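Local coordinates for protein alkaline phosphatase (Thermus thermophilus, PDB 7KWD) that probably removes phosphate groups from phosphorylated compounds as a homodimeric alkaline phosphatase that uses zinc and magnesium ions, at residues A[356-360]-A[388-392]; A[37-41]-A[261-265]; A[181-185]-A[196-200]; A[203-209]-A[221-226]. One frame throughout, in Å; residues are numbered along the deposited sequence.

Contact 1: A[356-360]-A[388-392]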
# COMPACT_ATOMS: atom_id res chain seq x y z
N LEU A 356 -15.10 22.90 -18.51
CA LEU A 356 -16.36 23.31 -17.91
C LEU A 356 -16.37 24.79 -17.52
O LEU A 356 -17.45 25.39 -17.44
CB LEU A 356 -16.60 22.46 -16.67
CG LEU A 356 -17.06 21.03 -16.94
CD1 LEU A 356 -17.07 20.27 -15.62
CD2 LEU A 356 -18.43 21.01 -17.60
N GLY A 357 -15.22 25.36 -17.23
CA GLY A 357 -15.19 26.75 -16.86
C GLY A 357 -15.87 26.98 -15.52
O GLY A 357 -16.30 26.06 -14.83
N GLN A 358 -15.99 28.27 -15.18
CA GLN A 358 -16.29 28.69 -13.82
C GLN A 358 -17.78 28.67 -13.47
O GLN A 358 -18.12 28.76 -12.28
CB GLN A 358 -15.72 30.09 -13.60
CG GLN A 358 -14.47 30.12 -12.74
CD GLN A 358 -14.13 31.51 -12.25
OE1 GLN A 358 -14.99 32.24 -11.75
NE2 GLN A 358 -12.86 31.89 -12.38
N ALA A 359 -18.67 28.54 -14.44
CA ALA A 359 -20.11 28.51 -14.16
C ALA A 359 -20.76 27.51 -15.11
O ALA A 359 -21.58 27.86 -15.96
CB ALA A 359 -20.72 29.90 -14.31
N PRO A 360 -20.38 26.24 -14.99
CA PRO A 360 -21.03 25.21 -15.80
C PRO A 360 -22.43 24.92 -15.31
O PRO A 360 -22.77 25.11 -14.13
CB PRO A 360 -20.12 23.99 -15.61
CG PRO A 360 -19.65 24.16 -14.19
CD PRO A 360 -19.42 25.66 -14.04
N ALA A 388 -19.94 22.15 -6.10
CA ALA A 388 -18.55 22.17 -5.67
C ALA A 388 -17.77 23.19 -6.47
O ALA A 388 -16.97 23.95 -5.91
CB ALA A 388 -17.96 20.76 -5.80
N ILE A 389 -17.99 23.25 -7.79
CA ILE A 389 -17.27 24.20 -8.63
C ILE A 389 -17.72 25.63 -8.34
O ILE A 389 -16.90 26.55 -8.29
CB ILE A 389 -17.49 23.88 -10.12
CG1 ILE A 389 -16.79 22.57 -10.52
CG2 ILE A 389 -16.97 25.01 -10.98
CD1 ILE A 389 -17.36 21.89 -11.80
N ARG A 390 -19.03 25.85 -8.21
CA ARG A 390 -19.56 27.21 -8.20
C ARG A 390 -19.70 27.78 -6.80
O ARG A 390 -19.46 28.97 -6.62
CB ARG A 390 -20.91 27.23 -8.92
CG ARG A 390 -20.75 27.14 -10.44
CD ARG A 390 -22.10 27.07 -11.17
NE ARG A 390 -22.39 28.35 -11.79
CZ ARG A 390 -23.35 29.18 -11.39
NH1 ARG A 390 -24.14 28.87 -10.36
NH2 ARG A 390 -23.52 30.33 -12.02
N GLU A 391 -20.02 26.95 -5.81
CA GLU A 391 -20.25 27.44 -4.46
C GLU A 391 -19.27 26.89 -3.43
O GLU A 391 -19.49 27.10 -2.22
CB GLU A 391 -21.65 27.07 -3.99
CG GLU A 391 -22.76 27.51 -4.88
CD GLU A 391 -24.07 26.95 -4.39
OE1 GLU A 391 -24.36 27.09 -3.18
OE2 GLU A 391 -24.79 26.34 -5.22
N LYS A 392 -18.25 26.17 -3.85
CA LYS A 392 -17.32 25.53 -2.90
C LYS A 392 -18.07 24.74 -1.83
O LYS A 392 -17.72 24.73 -0.65
CB LYS A 392 -16.40 26.58 -2.29
CG LYS A 392 -15.75 27.43 -3.39
CD LYS A 392 -14.37 27.95 -3.00
CE LYS A 392 -13.90 29.05 -3.97
NZ LYS A 392 -14.94 29.43 -4.99
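Ile389 and Arg390, near the C-terminal end of helix 379-391, pack against the loop that joins helix 349-356 to helix 362-373, a helix-to-loop contact on the surface of the alkaline phosphatase fold. Ile389 points its CB at the loop and splits its two branches between different partners. Its CG2 lies 4.0 Å from CD of Pro360, close to the carbonyl oxygens of Gly357 and Gln358. Its CD1, on the other branch, meets CG of Pro360 at 4.0 Å and CD1 of Leu356 at 4.2 Å, where the leucine and isoleucine side chains run roughly perpendicular. Pro405 also touches Ile389, and helix 362-373 packs on Leu356 through Val365 and Ala368. Gly357, with its positive phi of 67°, takes the chain from the preceding helix into the loop. Arg390 works through its aliphatic stem: CG approaches O of Gln358, and CD lies 3.6 Å from O of Pro360. The chain bends at chi3 (105°), which lays the guanidinium beside Ala359. No hydrogen bond crosses this interface, and NE of Arg390 is buried by it without a polar partner. Across the contact, CA of Ala359 comes nearest to that nitrogen, at 3.3 Å, near the guanidinium plane and at its edge.

Contact 2: A[37-41]-A[261-265]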
# COMPACT_ATOMS: atom_id res chain seq x y z
N ARG A 37 30.51 0.16 -7.80
CA ARG A 37 30.75 1.56 -8.12
C ARG A 37 30.34 1.82 -9.56
O ARG A 37 30.29 0.90 -10.37
CB ARG A 37 32.19 1.92 -7.89
CG ARG A 37 32.57 1.92 -6.43
CD ARG A 37 34.01 1.47 -6.31
NE ARG A 37 34.43 1.02 -4.98
CZ ARG A 37 35.34 1.64 -4.23
NH1 ARG A 37 35.90 2.77 -4.64
NH2 ARG A 37 35.69 1.14 -3.05
N TYR A 38 30.01 3.07 -9.84
CA TYR A 38 29.43 3.47 -11.10
C TYR A 38 29.98 4.84 -11.45
O TYR A 38 30.45 5.57 -10.59
CB TYR A 38 27.89 3.51 -11.03
CG TYR A 38 27.28 2.18 -10.70
CD1 TYR A 38 26.95 1.28 -11.69
CD2 TYR A 38 27.02 1.84 -9.38
CE1 TYR A 38 26.37 0.05 -11.37
CE2 TYR A 38 26.46 0.63 -9.05
CZ TYR A 38 26.13 -0.26 -10.04
OH TYR A 38 25.57 -1.46 -9.69
N ARG A 39 29.91 5.16 -12.75
CA ARG A 39 30.24 6.49 -13.24
C ARG A 39 29.01 7.36 -13.44
O ARG A 39 29.12 8.59 -13.33
CB ARG A 39 31.01 6.43 -14.58
CG ARG A 39 31.90 7.69 -14.81
CD ARG A 39 32.62 7.74 -16.18
NE ARG A 39 31.70 7.35 -17.23
CZ ARG A 39 31.46 8.03 -18.34
NH1 ARG A 39 32.10 9.16 -18.60
NH2 ARG A 39 30.55 7.54 -19.20
N ASN A 40 27.87 6.77 -13.76
CA ASN A 40 26.65 7.51 -14.07
C ASN A 40 25.52 7.02 -13.17
O ASN A 40 25.48 5.85 -12.77
CB ASN A 40 26.24 7.35 -15.53
CG ASN A 40 27.35 7.70 -16.49
OD1 ASN A 40 28.00 8.74 -16.37
ND2 ASN A 40 27.57 6.83 -17.46
N LEU A 41 24.59 7.92 -12.88
CA LEU A 41 23.49 7.65 -11.96
C LEU A 41 22.24 8.26 -12.57
O LEU A 41 22.22 9.45 -12.88
CB LEU A 41 23.74 8.27 -10.59
CG LEU A 41 22.62 8.17 -9.57
CD1 LEU A 41 22.43 6.73 -9.15
CD2 LEU A 41 22.96 9.05 -8.37
N HIS A 261 28.90 13.56 -22.14
CA HIS A 261 29.83 14.28 -21.28
C HIS A 261 30.93 13.37 -20.76
O HIS A 261 30.68 12.24 -20.31
CB HIS A 261 29.03 14.87 -20.11
CG HIS A 261 29.72 15.96 -19.35
ND1 HIS A 261 29.72 17.28 -19.77
CD2 HIS A 261 30.35 15.95 -18.14
CE1 HIS A 261 30.36 18.02 -18.88
NE2 HIS A 261 30.75 17.24 -17.88
N ARG A 262 32.16 13.87 -20.81
CA ARG A 262 33.32 13.00 -20.54
C ARG A 262 33.34 12.57 -19.08
O ARG A 262 33.56 11.38 -18.77
CB ARG A 262 34.61 13.72 -20.91
CG ARG A 262 35.88 12.87 -20.82
CD ARG A 262 37.10 13.74 -20.50
NE ARG A 262 38.26 13.44 -21.35
CZ ARG A 262 39.08 12.41 -21.16
NH1 ARG A 262 38.89 11.56 -20.16
NH2 ARG A 262 40.10 12.23 -21.99
N GLY A 263 33.07 13.50 -18.18
CA GLY A 263 33.06 13.23 -16.75
C GLY A 263 31.90 12.40 -16.22
O GLY A 263 31.84 12.16 -15.01
N GLY A 264 31.00 11.93 -17.07
CA GLY A 264 29.86 11.19 -16.58
C GLY A 264 28.74 12.14 -16.19
O GLY A 264 28.85 13.37 -16.28
N PHE A 265 27.62 11.55 -15.74
CA PHE A 265 26.44 12.37 -15.51
C PHE A 265 25.52 11.80 -14.45
O PHE A 265 25.57 10.61 -14.11
CB PHE A 265 25.64 12.52 -16.82
CG PHE A 265 24.88 11.28 -17.22
CD1 PHE A 265 25.45 10.37 -18.11
CD2 PHE A 265 23.58 11.04 -16.74
CE1 PHE A 265 24.76 9.22 -18.49
CE2 PHE A 265 22.88 9.91 -17.12
CZ PHE A 265 23.47 8.99 -18.01
O HOH W 1 30.53 9.28 -21.90
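Asn40 and Phe265 lie side by side where two parallel strands, 40-46 and 265-271, begin their pairing in the alkaline phosphatase fold; their CA atoms are 5.1 Å apart. Leu41 N donates to Phe265 O at 3.1 Å. Ahead of Phe265, a type I beta turn from His261 to Gly264 leads into its strand. At the start of the pairing the side chain of Asn40 replaces a backbone acceptor: OD1 takes the N-H of Phe265 at 2.9 Å, with the donor tilted 25° from the carbonyl plane. With CG anti to the carbonyl carbon (chi1 -53°), the Asn40 amide is brought over the Phe265 ring and stacks on it, the planes 19° apart. CB of Asn40 sits over the same ring, 4.0 Å from its centroid, in a CH-pi contact. ND2 is held by Thr310 on the neighbouring strand. An alanine here would lose both hydrogen bonds of the side-chain amide, and Phe265 N would probably be left without its acceptor. Gly264 passes so close that a CB would clash with OD1. Arg39, salt-bridged to Asp309, bends at chi3 and lays one guanidinium face over Gly264, while its NH1 comes within 2.7 Å of Arg262 O.

Contact 3: A[181-185]-A[196-200]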
# COMPACT_ATOMS: atom_id res chain seq x y z
N GLY A 181 6.33 25.04 -16.51
CA GLY A 181 6.59 26.25 -15.73
C GLY A 181 6.99 27.50 -16.50
O GLY A 181 7.82 28.28 -16.04
N ASP A 182 6.36 27.74 -17.66
CA ASP A 182 6.66 28.98 -18.39
C ASP A 182 6.37 30.21 -17.52
O ASP A 182 7.03 31.25 -17.66
CB ASP A 182 5.87 29.02 -19.71
CG ASP A 182 6.21 30.22 -20.58
OD1 ASP A 182 7.38 30.38 -20.97
OD2 ASP A 182 5.30 31.00 -20.86
N ARG A 183 5.39 30.11 -16.62
CA ARG A 183 5.05 31.24 -15.77
C ARG A 183 6.24 31.74 -14.95
O ARG A 183 6.21 32.89 -14.49
CB ARG A 183 3.87 30.88 -14.86
CG ARG A 183 4.17 29.92 -13.70
CD ARG A 183 2.86 29.37 -13.03
NE ARG A 183 2.41 30.28 -11.99
CZ ARG A 183 2.09 29.94 -10.74
NH1 ARG A 183 2.16 28.68 -10.32
NH2 ARG A 183 1.71 30.89 -9.89
N PHE A 184 7.30 30.93 -14.77
CA PHE A 184 8.46 31.33 -13.99
C PHE A 184 9.63 31.78 -14.85
O PHE A 184 10.66 32.21 -14.30
CB PHE A 184 8.89 30.18 -13.03
CG PHE A 184 7.76 29.64 -12.21
CD1 PHE A 184 7.08 30.45 -11.33
CD2 PHE A 184 7.38 28.30 -12.33
CE1 PHE A 184 6.00 29.96 -10.61
CE2 PHE A 184 6.33 27.80 -11.61
CZ PHE A 184 5.63 28.62 -10.73
N PHE A 185 9.50 31.74 -16.17
CA PHE A 185 10.60 32.12 -17.05
C PHE A 185 10.25 33.24 -18.02
O PHE A 185 11.12 34.02 -18.41
CB PHE A 185 11.07 30.91 -17.87
CG PHE A 185 11.73 29.83 -17.06
CD1 PHE A 185 10.96 28.89 -16.37
CD2 PHE A 185 13.11 29.72 -17.00
CE1 PHE A 185 11.57 27.87 -15.62
CE2 PHE A 185 13.72 28.72 -16.25
CZ PHE A 185 12.94 27.80 -15.56
N LEU A 196 13.94 35.55 -18.38
CA LEU A 196 14.92 34.55 -17.99
C LEU A 196 15.34 33.68 -19.17
O LEU A 196 16.47 33.17 -19.20
CB LEU A 196 14.38 33.65 -16.89
CG LEU A 196 14.93 33.76 -15.50
CD1 LEU A 196 14.57 32.41 -14.81
CD2 LEU A 196 16.38 34.02 -15.39
N TYR A 197 14.45 33.49 -20.15
CA TYR A 197 14.85 32.74 -21.33
C TYR A 197 16.07 33.37 -21.97
O TYR A 197 17.05 32.69 -22.30
CB TYR A 197 13.71 32.68 -22.33
CG TYR A 197 12.61 31.72 -21.89
CD1 TYR A 197 12.86 30.36 -21.75
CD2 TYR A 197 11.36 32.18 -21.59
CE1 TYR A 197 11.88 29.50 -21.34
CE2 TYR A 197 10.36 31.33 -21.21
CZ TYR A 197 10.63 29.99 -21.07
OH TYR A 197 9.63 29.14 -20.68
N ALA A 198 16.02 34.70 -22.13
CA ALA A 198 17.15 35.40 -22.73
C ALA A 198 18.41 35.18 -21.91
O ALA A 198 19.49 35.02 -22.47
CB ALA A 198 16.84 36.90 -22.84
N ALA A 199 18.28 35.16 -20.57
CA ALA A 199 19.45 35.00 -19.73
C ALA A 199 20.04 33.60 -19.86
O ALA A 199 21.26 33.42 -19.86
CB ALA A 199 19.09 35.31 -18.28
N PHE A 200 19.18 32.58 -19.99
CA PHE A 200 19.70 31.24 -20.27
C PHE A 200 20.37 31.20 -21.63
O PHE A 200 21.45 30.62 -21.79
CB PHE A 200 18.56 30.22 -20.20
CG PHE A 200 18.28 29.66 -18.81
CD1 PHE A 200 17.48 30.34 -17.91
CD2 PHE A 200 18.78 28.41 -18.43
CE1 PHE A 200 17.18 29.82 -16.65
CE2 PHE A 200 18.50 27.89 -17.18
CZ PHE A 200 17.69 28.59 -16.29
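The Tyr197 ring carries CB of Phe185 over one face and the carboxylate of Asp182 at its edge, within an aromatic cluster of Phe185, Tyr197 and Phe200 that joins the loop after strand 176-178 to the start of helix 196-202. The guanidinium of Arg209 lies over the opposite face of Tyr197 in a cation-pi contact. CB of Phe185 lies 3.6 Å from the Tyr197 ring centroid, a CH-pi contact displaced toward the rim. The Phe185 ring meets CE1 of Phe200 at its edge, where CE2 of Phe185 approaches to 3.7 Å; the two ring planes are inclined at 55°. Leu196 adds its CD1 branch, 3.8 Å from CD2 of Phe185. Leu223 of strand 222-225 touches both phenylalanines, and Ala166 of helix 162-172 packs on Phe185 and Leu196, so the cluster lies between helix 162-172 and strand 222-225. The backbones are joined by one weak hydrogen bond, from Leu196 N to Phe185 O at 3.2 Å. The polar end of Tyr197 is held differently. Asp182 has CG anti to its own N (chi1 -175°), which swings the carboxylate to the phenol edge, its plane 24° from that of the ring. Its other oxygen, OD2, accepts from Asn186, fixing the carboxylate from a second direction. Tyr197, buried, thus has its hydroxyl satisfied: OH donates to OD1 of Asp182 at 2.6 Å, along the lone pair that faces away from OD2.

Contact 4: A[203-209]-A[221-226]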
# COMPACT_ATOMS: atom_id res chain seq x y z
N LYS A 203 23.91 32.23 -21.65
CA LYS A 203 24.84 31.25 -21.10
C LYS A 203 24.95 30.01 -21.99
O LYS A 203 25.60 29.04 -21.61
CB LYS A 203 24.40 30.90 -19.68
CG LYS A 203 24.71 32.05 -18.70
CD LYS A 203 25.27 31.59 -17.35
CE LYS A 203 26.54 32.39 -16.96
NZ LYS A 203 27.73 32.02 -17.81
N GLY A 204 24.37 30.04 -23.19
CA GLY A 204 24.60 29.01 -24.17
C GLY A 204 23.54 27.95 -24.25
O GLY A 204 23.67 27.05 -25.08
N TYR A 205 22.48 28.05 -23.46
CA TYR A 205 21.40 27.08 -23.56
C TYR A 205 20.60 27.26 -24.84
O TYR A 205 20.27 28.38 -25.23
CB TYR A 205 20.43 27.21 -22.38
CG TYR A 205 20.95 26.76 -21.05
CD1 TYR A 205 21.72 27.60 -20.27
CD2 TYR A 205 20.63 25.50 -20.55
CE1 TYR A 205 22.18 27.20 -19.02
CE2 TYR A 205 21.07 25.10 -19.30
CZ TYR A 205 21.86 25.96 -18.54
OH TYR A 205 22.33 25.56 -17.31
N GLY A 206 20.27 26.13 -25.47
CA GLY A 206 19.19 26.10 -26.44
C GLY A 206 17.88 26.10 -25.69
O GLY A 206 17.69 25.33 -24.74
N VAL A 207 16.98 27.00 -26.09
CA VAL A 207 15.69 27.15 -25.44
C VAL A 207 14.64 26.58 -26.36
O VAL A 207 14.54 26.99 -27.53
CB VAL A 207 15.39 28.63 -25.13
CG1 VAL A 207 14.08 28.75 -24.42
CG2 VAL A 207 16.49 29.21 -24.27
N VAL A 208 13.85 25.64 -25.85
CA VAL A 208 12.83 24.96 -26.63
C VAL A 208 11.53 25.02 -25.85
O VAL A 208 11.51 24.96 -24.62
CB VAL A 208 13.19 23.49 -26.95
CG1 VAL A 208 14.25 23.43 -28.08
CG2 VAL A 208 13.64 22.77 -25.68
N ARG A 209 10.43 25.10 -26.58
CA ARG A 209 9.15 25.33 -25.93
C ARG A 209 8.06 24.43 -26.48
O ARG A 209 6.93 24.49 -25.97
CB ARG A 209 8.71 26.80 -26.12
CG ARG A 209 9.69 27.87 -25.62
CD ARG A 209 9.07 29.26 -25.83
NE ARG A 209 9.77 30.34 -25.16
CZ ARG A 209 10.93 30.86 -25.56
NH1 ARG A 209 11.58 30.37 -26.63
NH2 ARG A 209 11.44 31.88 -24.88
N ARG A 221 23.41 22.03 -24.50
CA ARG A 221 22.70 22.27 -23.25
C ARG A 221 21.32 22.81 -23.57
O ARG A 221 21.14 23.55 -24.55
CB ARG A 221 23.47 23.24 -22.36
CG ARG A 221 24.76 22.59 -21.81
CD ARG A 221 25.61 23.54 -20.97
NE ARG A 221 26.35 24.42 -21.85
CZ ARG A 221 26.39 25.74 -21.75
NH1 ARG A 221 25.73 26.33 -20.76
NH2 ARG A 221 27.09 26.47 -22.62
N LEU A 222 20.35 22.41 -22.76
CA LEU A 222 18.94 22.56 -23.08
C LEU A 222 18.16 23.13 -21.90
O LEU A 222 18.26 22.63 -20.78
CB LEU A 222 18.31 21.20 -23.42
CG LEU A 222 18.12 20.77 -24.84
CD1 LEU A 222 17.19 19.56 -24.81
CD2 LEU A 222 17.51 21.88 -25.67
N LEU A 223 17.33 24.11 -22.18
CA LEU A 223 16.24 24.49 -21.30
C LEU A 223 14.98 24.30 -22.11
O LEU A 223 14.80 24.95 -23.14
CB LEU A 223 16.38 25.93 -20.82
CG LEU A 223 15.14 26.46 -20.12
CD1 LEU A 223 14.82 25.63 -18.86
CD2 LEU A 223 15.28 27.91 -19.73
N GLY A 224 14.12 23.40 -21.66
CA GLY A 224 12.85 23.16 -22.32
C GLY A 224 11.69 23.30 -21.36
O GLY A 224 11.63 22.62 -20.33
N VAL A 225 10.77 24.21 -21.68
CA VAL A 225 9.64 24.58 -20.83
C VAL A 225 8.42 24.52 -21.74
O VAL A 225 8.33 25.27 -22.71
CB VAL A 225 9.83 25.97 -20.21
CG1 VAL A 225 8.72 26.31 -19.29
CG2 VAL A 225 11.12 26.06 -19.40
N PHE A 226 7.48 23.62 -21.44
CA PHE A 226 6.48 23.22 -22.40
C PHE A 226 5.04 23.53 -22.05
O PHE A 226 4.15 23.24 -22.86
CB PHE A 226 6.62 21.71 -22.64
CG PHE A 226 7.99 21.32 -23.08
CD1 PHE A 226 8.40 21.50 -24.39
CD2 PHE A 226 8.90 20.82 -22.17
CE1 PHE A 226 9.69 21.16 -24.79
CE2 PHE A 226 10.18 20.48 -22.53
CZ PHE A 226 10.59 20.64 -23.85
O HOH W 2 24.44 24.47 -25.76
O HOH W 3 25.40 25.06 -18.27
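Arg221 reaches across to Tyr205 and the carbonyl of Lys203, in the loop ahead of strand 206-208. Its CB lies 4.1 Å from CD2 of Tyr205. The chain runs straight through CD before bending at chi3 (-79°), which turns the guanidinium back toward Lys203. There CZ lies 3.4 Å from O of Lys203, and both terminal nitrogens grip that oxygen: NH1 by a hydrogen bond of 2.8 Å and NH2 by a weak one at 3.1 Å. NH1 also stands over one face of the Tyr205 ring, with the guanidinium and ring planes 63° apart. It donates to a water as well, which in turn donates to OH of Tyr205; that hydroxyl is hydrogen-bonded to Ala174 O. A methionine in place of Arg221 would lose both bonds to Lys203 O, and that carbonyl would probably be left without its side-chain donors. Gly204, with positive phi, is the C-prime residue of the Schellman motif ending helix 196-202. From here the segments run as parallel strands of a beta-alpha-beta unit, 206-208 and 222-225, joined through helix 211-216. Gly206 N bonds to Arg221 O, Leu223 N to Gly206 O, Val208 N to Leu223 O and Val225 N to Val208 O, so each strand alternately gives and accepts. Val208 and Leu222 share one face of the sheet, touching CG2 to CD2, and Leu214 of the intervening helix covers both. Val207 and Leu223 share the other, under Tyr197. At Gly224 a CB would be tight against CG2 of Val208 and would clash with CZ of Phe226, which lies 4.1 Å from that CG2.

Overall arrangement
Contacts 3 and 4 adjoin, their centres about 9 Å apart: helix 196-202 of contact 3 leads through a short loop into strand 206-208 of contact 4, and its aromatic residues cover one face of the strands there. Contact 3 is buried and mainly aromatic, whereas contact 4 is partly buried and held chiefly by backbone bonds. Contact 2, also partly buried, pairs parallel strands too, linked to those of contact 4 through strands 135-140 and 176-178, but at their very start, where a side-chain amide joins the backbone bonding. Contact 1 lies at the surface, on the opposite side of the chain's centre from contact 2 with centres about 51 Å apart, and relies on packing without hydrogen bonds.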